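Fatty acyl CoA synthetase FADD13 (FATTY-ACYL-CoA SYNTHETASE) (Mycobacterium tuberculosis, PDB 3R44) belongs to the AMP-binding enzymes of the ANL superfamily and is named as a fatty acyl-CoA synthetase. Local coordinates at residues 196-201 against 225-230; 16-21 against 83-88; 313-318 against 365-370; 30-35 against 208-213. One frame throughout, in Å; residues are numbered along the deposited sequence.

Contact 1. Residues 196-201 against 225-230. With HIS (histidine), chain B.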
# COMPACT_ATOMS: atom_id res chain seq x y z
N HIS A 196 -1.48 -6.69 -14.13
CA HIS A 196 -1.49 -8.12 -14.40
C HIS A 196 -0.22 -8.78 -13.83
O HIS A 196 -0.29 -9.86 -13.23
CB HIS A 196 -1.58 -8.37 -15.88
CG HIS A 196 -1.29 -9.79 -16.27
ND1 HIS A 196 -0.07 -10.20 -16.78
CD2 HIS A 196 -2.06 -10.90 -16.17
CE1 HIS A 196 -0.12 -11.51 -17.00
NE2 HIS A 196 -1.32 -11.95 -16.66
N SER A 197 0.92 -8.14 -14.02
CA SER A 197 2.18 -8.71 -13.53
C SER A 197 2.19 -8.80 -12.01
O SER A 197 2.63 -9.79 -11.45
CB SER A 197 3.35 -7.89 -14.03
OG SER A 197 3.52 -8.13 -15.42
N ALA A 198 1.68 -7.79 -11.35
CA ALA A 198 1.65 -7.77 -9.92
C ALA A 198 0.70 -8.82 -9.44
O ALA A 198 1.00 -9.52 -8.48
CB ALA A 198 1.20 -6.37 -9.42
N ALA A 199 -0.45 -8.96 -10.10
CA ALA A 199 -1.44 -9.97 -9.69
C ALA A 199 -0.80 -11.35 -9.88
O ALA A 199 -0.89 -12.23 -9.01
CB ALA A 199 -2.77 -9.81 -10.51
N SER A 200 -0.15 -11.55 -11.01
CA SER A 200 0.52 -12.84 -11.30
C SER A 200 1.61 -13.14 -10.34
O SER A 200 1.77 -14.28 -9.92
CB SER A 200 1.16 -12.85 -12.67
OG SER A 200 0.20 -12.64 -13.63
N SER A 201 2.36 -12.09 -9.99
CA SER A 201 3.43 -12.21 -9.01
C SER A 201 2.89 -12.78 -7.68
O SER A 201 3.36 -13.78 -7.17
CB SER A 201 4.08 -10.87 -8.76
OG SER A 201 5.13 -11.07 -7.87
N ALA A 225 -4.69 -3.50 -2.00
CA ALA A 225 -6.04 -4.00 -1.97
C ALA A 225 -6.52 -4.09 -3.40
O ALA A 225 -7.23 -5.02 -3.78
CB ALA A 225 -6.97 -3.09 -1.13
N LEU A 226 -6.13 -3.13 -4.25
CA LEU A 226 -6.51 -3.22 -5.64
C LEU A 226 -5.92 -4.45 -6.33
O LEU A 226 -6.59 -5.17 -7.08
CB LEU A 226 -6.02 -1.94 -6.35
CG LEU A 226 -6.52 -1.71 -7.73
CD1 LEU A 226 -8.00 -2.14 -7.77
CD2 LEU A 226 -6.25 -0.18 -8.12
N THR A 227 -4.65 -4.67 -6.12
CA THR A 227 -3.99 -5.87 -6.65
C THR A 227 -4.67 -7.15 -6.15
O THR A 227 -4.86 -8.09 -6.95
CB THR A 227 -2.50 -5.79 -6.34
OG1 THR A 227 -1.97 -4.63 -7.00
CG2 THR A 227 -1.77 -7.05 -6.81
N THR A 228 -5.13 -7.19 -4.88
CA THR A 228 -5.88 -8.32 -4.30
C THR A 228 -7.16 -8.56 -5.05
O THR A 228 -7.50 -9.68 -5.37
CB THR A 228 -6.26 -8.06 -2.86
OG1 THR A 228 -5.07 -7.91 -2.11
CG2 THR A 228 -7.12 -9.17 -2.21
N VAL A 229 -7.88 -7.51 -5.36
CA VAL A 229 -9.12 -7.67 -6.13
C VAL A 229 -8.84 -8.33 -7.50
O VAL A 229 -9.53 -9.24 -7.96
CB VAL A 229 -9.80 -6.31 -6.29
CG1 VAL A 229 -10.90 -6.29 -7.43
CG2 VAL A 229 -10.32 -5.76 -4.92
N ILE A 230 -7.82 -7.83 -8.19
CA ILE A 230 -7.44 -8.34 -9.51
C ILE A 230 -6.89 -9.79 -9.47
O ILE A 230 -7.26 -10.64 -10.28
CB ILE A 230 -6.39 -7.40 -10.22
CG1 ILE A 230 -6.92 -5.95 -10.35
CG2 ILE A 230 -5.98 -7.98 -11.59
CD1 ILE A 230 -8.29 -5.89 -10.83
N HIS B . 1.29 -10.43 -20.70
CA HIS B . 0.05 -9.62 -20.70
C HIS B . 0.29 -8.29 -20.01
O HIS B . 0.13 -7.19 -20.54
CB HIS B . -1.07 -10.43 -20.01
CG HIS B . -2.23 -9.62 -19.52
ND1 HIS B . -3.47 -10.19 -19.31
CD2 HIS B . -2.35 -8.30 -19.19
CE1 HIS B . -4.31 -9.25 -18.87
NE2 HIS B . -3.65 -8.11 -18.77
OXT HIS B . 0.67 -8.30 -18.84
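A199 and I230 meet methyl to methyl where helices 192-205 and 223-235 cross, with A199 CB 3.8 Å from I230 CG2. One turn earlier on its helix, T227 presents CG2 to the other backbone. That methyl lies 4.0 Å from A198 CB and equally near the start of A199, so it rests on the junction between two successive alanines. The rotation of T227 divides its branches by chemistry: OG1 lies beside the backbone N (chi1 -61°) and hydrogen-bonds to C321 O and V223 O, which leaves CG2 opposite that N and facing the neighbouring helix. I230 does something similar with carbon alone, giving CG2 to the alanine and sending CG1 and CD1 away toward F85 and Y86 of helix 79-91. The axes of the two segments approach to 8.9 Å and cross at 77°, with alanines facing branched residues. On helix 192-205, H196 starts away from the crossing. Its imidazole has CG of the bound histidine 3.4 Å above the centre of one face and S200 OG over the opposite face, nearer the rim. H196 ND1 lies 2.9 Å from OXT of the ligand. The arrangement is a steep helix-helix crossing packed through small residues inside the AMP-binding region, and helix 192-205 lends H196, with H192 and E193, to the histidine pocket.

Contact 2. Residues 16-21 against 83-88. With HIS (histidine), chain B.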
# COMPACT_ATOMS: atom_id res chain seq x y z
N LYS A 16 -4.78 -8.59 -23.43
CA LYS A 16 -3.99 -8.07 -22.33
C LYS A 16 -4.76 -6.97 -21.60
O LYS A 16 -4.18 -5.97 -21.17
CB LYS A 16 -2.67 -7.55 -22.89
CG LYS A 16 -1.79 -8.65 -23.43
CD LYS A 16 -0.53 -8.04 -24.10
CE LYS A 16 0.18 -9.06 -24.97
NZ LYS A 16 0.49 -10.29 -24.23
N ASN A 17 -6.08 -7.14 -21.50
CA ASN A 17 -6.91 -6.16 -20.83
C ASN A 17 -7.47 -6.75 -19.53
O ASN A 17 -8.10 -7.82 -19.52
CB ASN A 17 -8.02 -5.71 -21.79
CG ASN A 17 -8.91 -4.69 -21.20
OD1 ASN A 17 -9.65 -4.96 -20.26
ND2 ASN A 17 -8.86 -3.49 -21.74
N ILE A 18 -7.29 -6.04 -18.42
CA ILE A 18 -7.67 -6.52 -17.11
C ILE A 18 -9.18 -6.71 -17.02
O ILE A 18 -9.66 -7.63 -16.35
CB ILE A 18 -7.18 -5.50 -16.01
CG1 ILE A 18 -5.65 -5.56 -15.91
CG2 ILE A 18 -7.85 -5.77 -14.69
CD1 ILE A 18 -5.10 -6.88 -15.36
N GLY A 19 -9.95 -5.84 -17.70
CA GLY A 19 -11.39 -5.99 -17.79
C GLY A 19 -11.81 -7.22 -18.59
O GLY A 19 -12.78 -7.91 -18.24
N TRP A 20 -11.05 -7.58 -19.61
CA TRP A 20 -11.32 -8.80 -20.40
C TRP A 20 -10.97 -10.01 -19.58
O TRP A 20 -11.64 -11.08 -19.63
CB TRP A 20 -10.53 -8.80 -21.74
CG TRP A 20 -11.09 -9.75 -22.70
CD1 TRP A 20 -10.54 -10.90 -23.15
CD2 TRP A 20 -12.36 -9.62 -23.36
NE1 TRP A 20 -11.39 -11.52 -24.03
CE2 TRP A 20 -12.52 -10.75 -24.18
CE3 TRP A 20 -13.38 -8.65 -23.32
CZ2 TRP A 20 -13.65 -10.93 -24.99
CZ3 TRP A 20 -14.52 -8.84 -24.14
CH2 TRP A 20 -14.63 -9.96 -24.96
N MET A 21 -9.94 -9.85 -18.75
CA MET A 21 -9.61 -10.91 -17.82
C MET A 21 -10.77 -11.28 -16.91
O MET A 21 -11.02 -12.48 -16.63
CB MET A 21 -8.34 -10.62 -17.00
CG MET A 21 -7.88 -11.79 -16.20
SD MET A 21 -6.48 -11.44 -15.11
CE MET A 21 -7.41 -10.38 -13.94
N CYS A 83 -16.33 -2.77 -9.75
CA CYS A 83 -16.91 -2.89 -11.07
C CYS A 83 -16.68 -1.61 -11.85
O CYS A 83 -16.62 -1.62 -13.07
CB CYS A 83 -18.36 -3.30 -11.02
SG CYS A 83 -18.52 -5.04 -10.48
N LEU A 84 -16.50 -0.49 -11.13
CA LEU A 84 -16.13 0.79 -11.82
C LEU A 84 -14.72 0.71 -12.36
O LEU A 84 -14.42 1.20 -13.48
CB LEU A 84 -16.25 2.02 -10.92
CG LEU A 84 -17.70 2.48 -10.86
CD1 LEU A 84 -17.98 3.41 -9.63
CD2 LEU A 84 -18.20 3.15 -12.17
N PHE A 85 -13.86 0.13 -11.55
CA PHE A 85 -12.50 -0.12 -11.94
C PHE A 85 -12.43 -1.06 -13.18
O PHE A 85 -11.73 -0.75 -14.17
CB PHE A 85 -11.69 -0.71 -10.78
CG PHE A 85 -10.25 -0.89 -11.10
CD1 PHE A 85 -9.33 0.17 -10.94
CD2 PHE A 85 -9.80 -2.07 -11.63
CE1 PHE A 85 -7.96 0.01 -11.24
CE2 PHE A 85 -8.41 -2.22 -11.99
CZ PHE A 85 -7.50 -1.18 -11.78
N TYR A 86 -13.11 -2.19 -13.09
CA TYR A 86 -13.20 -3.11 -14.21
C TYR A 86 -13.86 -2.51 -15.46
O TYR A 86 -13.42 -2.79 -16.58
CB TYR A 86 -13.92 -4.38 -13.82
CG TYR A 86 -13.10 -5.34 -12.99
CD1 TYR A 86 -11.91 -5.89 -13.50
CD2 TYR A 86 -13.53 -5.76 -11.74
CE1 TYR A 86 -11.16 -6.85 -12.75
CE2 TYR A 86 -12.81 -6.69 -11.02
CZ TYR A 86 -11.62 -7.21 -11.52
OH TYR A 86 -10.89 -8.14 -10.84
N GLY A 87 -14.93 -1.75 -15.25
CA GLY A 87 -15.64 -1.08 -16.32
C GLY A 87 -14.72 -0.11 -17.02
O GLY A 87 -14.60 -0.09 -18.26
N ALA A 88 -14.02 0.73 -16.25
CA ALA A 88 -13.01 1.63 -16.84
C ALA A 88 -11.92 0.87 -17.63
O ALA A 88 -11.56 1.30 -18.74
CB ALA A 88 -12.34 2.53 -15.76
N HIS B . 1.29 -10.43 -20.70
CA HIS B . 0.05 -9.62 -20.70
C HIS B . 0.29 -8.29 -20.01
O HIS B . 0.13 -7.19 -20.54
CB HIS B . -1.07 -10.43 -20.01
CG HIS B . -2.23 -9.62 -19.52
ND1 HIS B . -3.47 -10.19 -19.31
CD2 HIS B . -2.35 -8.30 -19.19
CE1 HIS B . -4.31 -9.25 -18.87
NE2 HIS B . -3.65 -8.11 -18.77
OXT HIS B . 0.67 -8.30 -18.84
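The aromatic rings of Y86 and F85 both receive I18 at their edges. On Y86, I18 O lies near the ring plane, 4.0 Å from CE1, and I18 CG2 reaches that same carbon. The F85 ring has I18 CG2 beside its rim at a looser 4.5 Å from CE2. In I18, CG1 lies beside the backbone N (chi1 -70°) and carries CD1 to 3.9 Å from NE2 of the bound histidine, while CG2, opposite that N, meets the rings. The backbones come closest at G19, whose CA packs 4.0 Å from Y86 O with no side chain intervening. At the start of the helix, N17 caps helix 18-28: its OD1 accepts from W20 N at 3.0 Å, with a weak second bond from G19 N, while ND2 hydrogen-bonds to C167 O and A89 O. The amide is therefore tied to the start of its own helix, to helix 79-91 through A89 and to the chain at C167. K16 runs its aliphatic chain along the ligand, CG lying 3.4 Å from histidine CA. An Asn N-cap beginning a helix that packs through a glycine against helix 79-91 is the motif here, and K16, N17 and I18, around the helix start, line the histidine pocket.

Contact 3. Residues 313-318 against 365-370; sequences QGYALT and VVIKSD
The hydroxyl of Y315, whose ring carbon CE2 meets V365 and I367, is hydrogen-bonded at OH to D396 OD2, so the polar end of the tyrosine has its partner. The backbone of D396 is itself hydrogen-bonded to V365, and the residue that engages the hydroxyl is thereby held next to one of the two aliphatic residues that meet the ring. Between the segments themselves the contact is wholly apolar. V365 CG1 lies 3.9 Å from Y315 CE2, and I367 CD1 approaches the same ring carbon more loosely, at 4.4 Å. Both methyls come obliquely, reaching CE2 from directions roughly at right angles, on side chains that leave the same side of one strand, two residues apart. Torsions explain the reach of each partner. Y315 swings its ring carbon CG opposite the backbone N (chi1 168°), extending the ring across a gap that leaves its CA 10.4 Å from that of V365, and V365 places CG1 likewise (chi1 180°). In I367 the terminal methyl is stretched out from CA, which lets the longer side chain meet a ring that lies nearer to V365. The tyrosine and valine side chains run alongside one another with opposite headings. The contact joins two sheets: strand 310-316 pairs with strand 324-327 in the large mixed sheet, whereas strand 364-369 lies between strands 346-351 and 391-394 of an antiparallel sheet, and L406 and I408 of strand 406-410 touch both Y315 and V365.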
# COMPACT_ATOMS: atom_id res chain seq x y z
N GLN A 313 4.11 -11.86 5.09
CA GLN A 313 4.50 -10.46 5.23
C GLN A 313 5.27 -10.07 3.99
O GLN A 313 5.65 -10.93 3.22
CB GLN A 313 5.39 -10.30 6.47
CG GLN A 313 4.73 -10.57 7.75
CD GLN A 313 5.73 -10.64 8.88
OE1 GLN A 313 6.12 -9.61 9.40
NE2 GLN A 313 6.15 -11.87 9.24
N GLY A 314 5.45 -8.79 3.76
CA GLY A 314 6.31 -8.36 2.68
C GLY A 314 6.60 -6.89 2.60
O GLY A 314 6.27 -6.12 3.51
N TYR A 315 7.16 -6.51 1.46
CA TYR A 315 7.52 -5.18 1.18
C TYR A 315 7.04 -4.84 -0.23
O TYR A 315 7.31 -5.61 -1.19
CB TYR A 315 9.02 -5.06 1.22
CG TYR A 315 9.58 -3.78 0.66
CD1 TYR A 315 9.47 -2.58 1.38
CD2 TYR A 315 10.21 -3.75 -0.57
CE1 TYR A 315 10.05 -1.41 0.92
CE2 TYR A 315 10.76 -2.58 -1.06
CZ TYR A 315 10.66 -1.41 -0.32
OH TYR A 315 11.22 -0.27 -0.84
N ALA A 316 6.36 -3.69 -0.35
CA ALA A 316 5.91 -3.20 -1.67
C ALA A 316 5.72 -1.70 -1.55
O ALA A 316 5.72 -1.18 -0.42
CB ALA A 316 4.61 -3.88 -2.05
N LEU A 317 5.50 -1.03 -2.68
CA LEU A 317 5.34 0.41 -2.73
C LEU A 317 4.20 0.62 -3.66
O LEU A 317 3.92 -0.24 -4.48
CB LEU A 317 6.57 1.08 -3.35
CG LEU A 317 7.92 0.97 -2.68
CD1 LEU A 317 8.84 2.04 -3.33
CD2 LEU A 317 7.76 1.26 -1.18
N THR A 318 3.61 1.79 -3.67
CA THR A 318 2.74 2.18 -4.77
C THR A 318 3.35 1.99 -6.16
O THR A 318 2.69 1.44 -7.04
CB THR A 318 2.21 3.62 -4.54
OG1 THR A 318 1.60 3.64 -3.23
CG2 THR A 318 1.17 4.00 -5.57
N VAL A 365 17.23 -0.04 -1.77
CA VAL A 365 16.46 -1.10 -2.36
C VAL A 365 16.08 -0.72 -3.80
O VAL A 365 15.58 0.43 -4.06
CB VAL A 365 15.25 -1.47 -1.54
CG1 VAL A 365 14.47 -2.63 -2.26
CG2 VAL A 365 15.69 -1.92 -0.06
N VAL A 366 16.40 -1.61 -4.74
CA VAL A 366 16.01 -1.34 -6.14
C VAL A 366 15.21 -2.53 -6.68
O VAL A 366 15.42 -3.68 -6.25
CB VAL A 366 17.18 -0.99 -7.05
CG1 VAL A 366 17.76 0.37 -6.71
CG2 VAL A 366 18.25 -2.06 -7.04
N ILE A 367 14.28 -2.26 -7.60
CA ILE A 367 13.39 -3.31 -8.12
C ILE A 367 13.44 -3.29 -9.64
O ILE A 367 13.38 -2.18 -10.25
CB ILE A 367 11.94 -3.06 -7.64
CG1 ILE A 367 11.87 -3.02 -6.08
CG2 ILE A 367 10.96 -4.09 -8.25
CD1 ILE A 367 10.46 -2.65 -5.45
N LYS A 368 13.47 -4.45 -10.29
CA LYS A 368 13.38 -4.55 -11.78
C LYS A 368 12.27 -5.57 -12.05
O LYS A 368 12.32 -6.68 -11.54
CB LYS A 368 14.69 -5.00 -12.42
CG LYS A 368 14.60 -5.14 -13.94
CD LYS A 368 16.01 -5.37 -14.55
CE LYS A 368 16.62 -4.05 -14.94
NZ LYS A 368 17.88 -4.23 -15.74
N SER A 369 11.23 -5.16 -12.79
CA SER A 369 10.04 -5.96 -12.89
C SER A 369 9.02 -5.25 -13.76
O SER A 369 8.94 -4.03 -13.74
CB SER A 369 9.37 -6.12 -11.52
OG SER A 369 8.25 -7.01 -11.55
N ASP A 370 8.20 -6.03 -14.45
CA ASP A 370 7.02 -5.47 -15.14
C ASP A 370 5.91 -4.97 -14.18
O ASP A 370 4.97 -4.32 -14.64
CB ASP A 370 6.40 -6.51 -16.07
CG ASP A 370 7.20 -6.76 -17.32
OD1 ASP A 370 7.97 -5.86 -17.67
OD2 ASP A 370 7.01 -7.82 -17.96

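Contact 4. Residues 30-35 against 208-213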
# COMPACT_ATOMS: atom_id res chain seq x y z
N PRO A 30 -18.43 -19.12 -14.17
CA PRO A 30 -19.48 -18.11 -14.15
C PRO A 30 -20.27 -18.10 -12.85
O PRO A 30 -20.73 -17.05 -12.41
CB PRO A 30 -20.41 -18.52 -15.31
CG PRO A 30 -20.01 -19.84 -15.72
CD PRO A 30 -18.56 -19.99 -15.36
N ARG A 31 -20.41 -19.28 -12.25
CA ARG A 31 -21.27 -19.40 -11.08
C ARG A 31 -20.49 -19.41 -9.77
O ARG A 31 -21.06 -19.54 -8.69
CB ARG A 31 -22.20 -20.62 -11.26
CG ARG A 31 -23.06 -20.48 -12.59
CD ARG A 31 -23.95 -19.26 -12.35
NE ARG A 31 -24.84 -18.76 -13.40
CZ ARG A 31 -26.16 -18.94 -13.43
NH1 ARG A 31 -26.81 -19.68 -12.49
NH2 ARG A 31 -26.86 -18.40 -14.42
N LEU A 32 -19.19 -19.26 -9.86
CA LEU A 32 -18.39 -19.13 -8.69
C LEU A 32 -18.63 -17.80 -8.02
O LEU A 32 -18.69 -16.77 -8.69
CB LEU A 32 -16.91 -19.25 -9.07
CG LEU A 32 -15.89 -18.96 -7.97
CD1 LEU A 32 -16.00 -19.98 -6.79
CD2 LEU A 32 -14.51 -19.02 -8.60
N GLN A 33 -18.83 -17.79 -6.69
CA GLN A 33 -18.94 -16.50 -6.01
C GLN A 33 -17.73 -15.58 -6.18
O GLN A 33 -16.54 -16.00 -6.02
CB GLN A 33 -19.26 -16.66 -4.54
CG GLN A 33 -20.58 -17.37 -4.26
CD GLN A 33 -20.90 -17.24 -2.79
OE1 GLN A 33 -20.16 -17.70 -1.95
NE2 GLN A 33 -21.93 -16.50 -2.48
N ALA A 34 -18.00 -14.34 -6.58
CA ALA A 34 -16.94 -13.34 -6.81
C ALA A 34 -16.79 -12.33 -5.69
O ALA A 34 -15.68 -11.90 -5.36
CB ALA A 34 -17.19 -12.60 -8.17
N TYR A 35 -17.92 -11.95 -5.11
CA TYR A 35 -17.99 -10.81 -4.15
C TYR A 35 -19.10 -11.04 -3.18
O TYR A 35 -20.21 -11.23 -3.61
CB TYR A 35 -18.17 -9.50 -4.91
CG TYR A 35 -17.91 -8.27 -4.07
CD1 TYR A 35 -16.67 -7.63 -4.14
CD2 TYR A 35 -18.87 -7.75 -3.23
CE1 TYR A 35 -16.40 -6.55 -3.37
CE2 TYR A 35 -18.60 -6.61 -2.44
CZ TYR A 35 -17.35 -6.03 -2.54
OH TYR A 35 -17.01 -4.91 -1.84
N VAL A 208 -2.10 -19.48 -2.78
CA VAL A 208 -3.50 -19.15 -3.07
C VAL A 208 -4.05 -20.22 -4.02
O VAL A 208 -3.30 -20.71 -4.90
CB VAL A 208 -3.67 -17.75 -3.65
CG1 VAL A 208 -2.92 -17.58 -4.99
CG2 VAL A 208 -5.20 -17.39 -3.78
N ARG A 209 -5.32 -20.60 -3.81
CA ARG A 209 -5.93 -21.76 -4.49
C ARG A 209 -7.25 -21.40 -5.13
O ARG A 209 -7.96 -20.51 -4.65
CB ARG A 209 -6.14 -22.88 -3.47
CG ARG A 209 -4.89 -23.25 -2.70
CD ARG A 209 -5.18 -24.27 -1.63
NE ARG A 209 -4.02 -24.41 -0.77
CZ ARG A 209 -4.01 -25.18 0.31
NH1 ARG A 209 -5.10 -25.83 0.68
NH2 ARG A 209 -2.91 -25.25 1.04
N TYR A 210 -7.56 -22.07 -6.23
CA TYR A 210 -8.85 -21.98 -6.87
C TYR A 210 -9.93 -22.19 -5.84
O TYR A 210 -9.84 -23.12 -5.04
CB TYR A 210 -8.97 -23.02 -7.95
CG TYR A 210 -10.30 -23.01 -8.67
CD1 TYR A 210 -10.85 -21.83 -9.16
CD2 TYR A 210 -11.04 -24.19 -8.85
CE1 TYR A 210 -12.10 -21.82 -9.85
CE2 TYR A 210 -12.28 -24.19 -9.53
CZ TYR A 210 -12.80 -22.98 -10.02
OH TYR A 210 -14.02 -22.95 -10.68
N ARG A 211 -10.93 -21.31 -5.85
CA ARG A 211 -12.08 -21.32 -4.94
C ARG A 211 -11.75 -20.86 -3.49
O ARG A 211 -12.63 -20.89 -2.64
CB ARG A 211 -12.81 -22.69 -4.97
CG ARG A 211 -13.30 -23.07 -6.36
CD ARG A 211 -14.22 -24.29 -6.47
NE ARG A 211 -15.54 -23.91 -5.98
CZ ARG A 211 -16.63 -23.70 -6.72
NH1 ARG A 211 -16.62 -23.89 -8.04
NH2 ARG A 211 -17.76 -23.33 -6.12
N ASP A 212 -10.51 -20.41 -3.21
CA ASP A 212 -10.22 -19.81 -1.90
C ASP A 212 -11.20 -18.61 -1.72
O ASP A 212 -11.67 -17.98 -2.68
CB ASP A 212 -8.78 -19.28 -1.78
CG ASP A 212 -7.77 -20.32 -1.32
OD1 ASP A 212 -8.15 -21.39 -0.79
OD2 ASP A 212 -6.53 -20.07 -1.47
N ARG A 213 -11.48 -18.32 -0.46
CA ARG A 213 -12.29 -17.18 -0.05
C ARG A 213 -11.41 -16.23 0.74
O ARG A 213 -10.76 -16.62 1.73
CB ARG A 213 -13.48 -17.69 0.76
CG ARG A 213 -14.20 -18.73 0.03
CD ARG A 213 -15.42 -19.30 0.69
NE ARG A 213 -16.55 -18.41 0.92
CZ ARG A 213 -17.55 -18.20 0.06
NH1 ARG A 213 -17.48 -18.73 -1.14
NH2 ARG A 213 -18.60 -17.46 0.41
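Van der Waals packing centres on L32, which splits its two methyls between Y210 and R211. CD2 meets Y210 CE1 at 3.9 Å, an oblique approach in which the two side chains pass in opposite directions. CD1 sits over the centre of the R211 guanidinium, 3.8 Å from CZ, so that a flat cationic group is laid on a methyl by its face. R211 is bent at chi3 (75°), and its guanidinium turns one face to L32 CD1; its CG meanwhile rests over the face of the Y210 ring, 3.4 Å above the plane. Leucine, tyrosine and arginine thus form a small cluster at the protein surface.

The loop that supplies these groups is a type II beta turn from R209 to D212, closed by D212 N to R209 O at 2.9 Å. R211, at its third position, has the positive phi such a turn requires. D212 OD2 adds a bond from R209 N at 2.7 Å, joining the first and last residues of the turn, while its salt bridge to R287 anchors D212.

Hydrogen bonding across the segments belongs to Q33 and R213. Both terminal nitrogens of R213 grip the single oxygen Q33 OE1, NH2 at 2.8 Å and NH1 at 3.0 Å, and OE1 lies in the guanidinium plane. Amide and guanidinium are nearly coplanar, 21° apart. R213 NH2 also forms a salt bridge with E257, while R213 and L32 both touch T238 on strand 238-241, which runs between strands 33-37 and 213-216 in the mixed sheet.

Contacts 1 and 2 are neighbours, their centres about 12 Å apart. Helix 79-91 packs on helix 223-235 through F85 and Y86, and both contacts touch the bound histidine, so the pocket is built from chain parts far apart in sequence. Contact 3 lies about 13 Å from contact 1, centre to centre. Contact 4 lies about 15 Å from contact 1 and about 27 Å from contact 3, between centres, yet contacts 3 and 4 both reach the nine-stranded mixed sheet. Along the chain, contact 4 interleaves with contacts 1 and 2, while contact 3 follows all of them. Distant chain segments thus meet, for the most part within the AMP-binding family region.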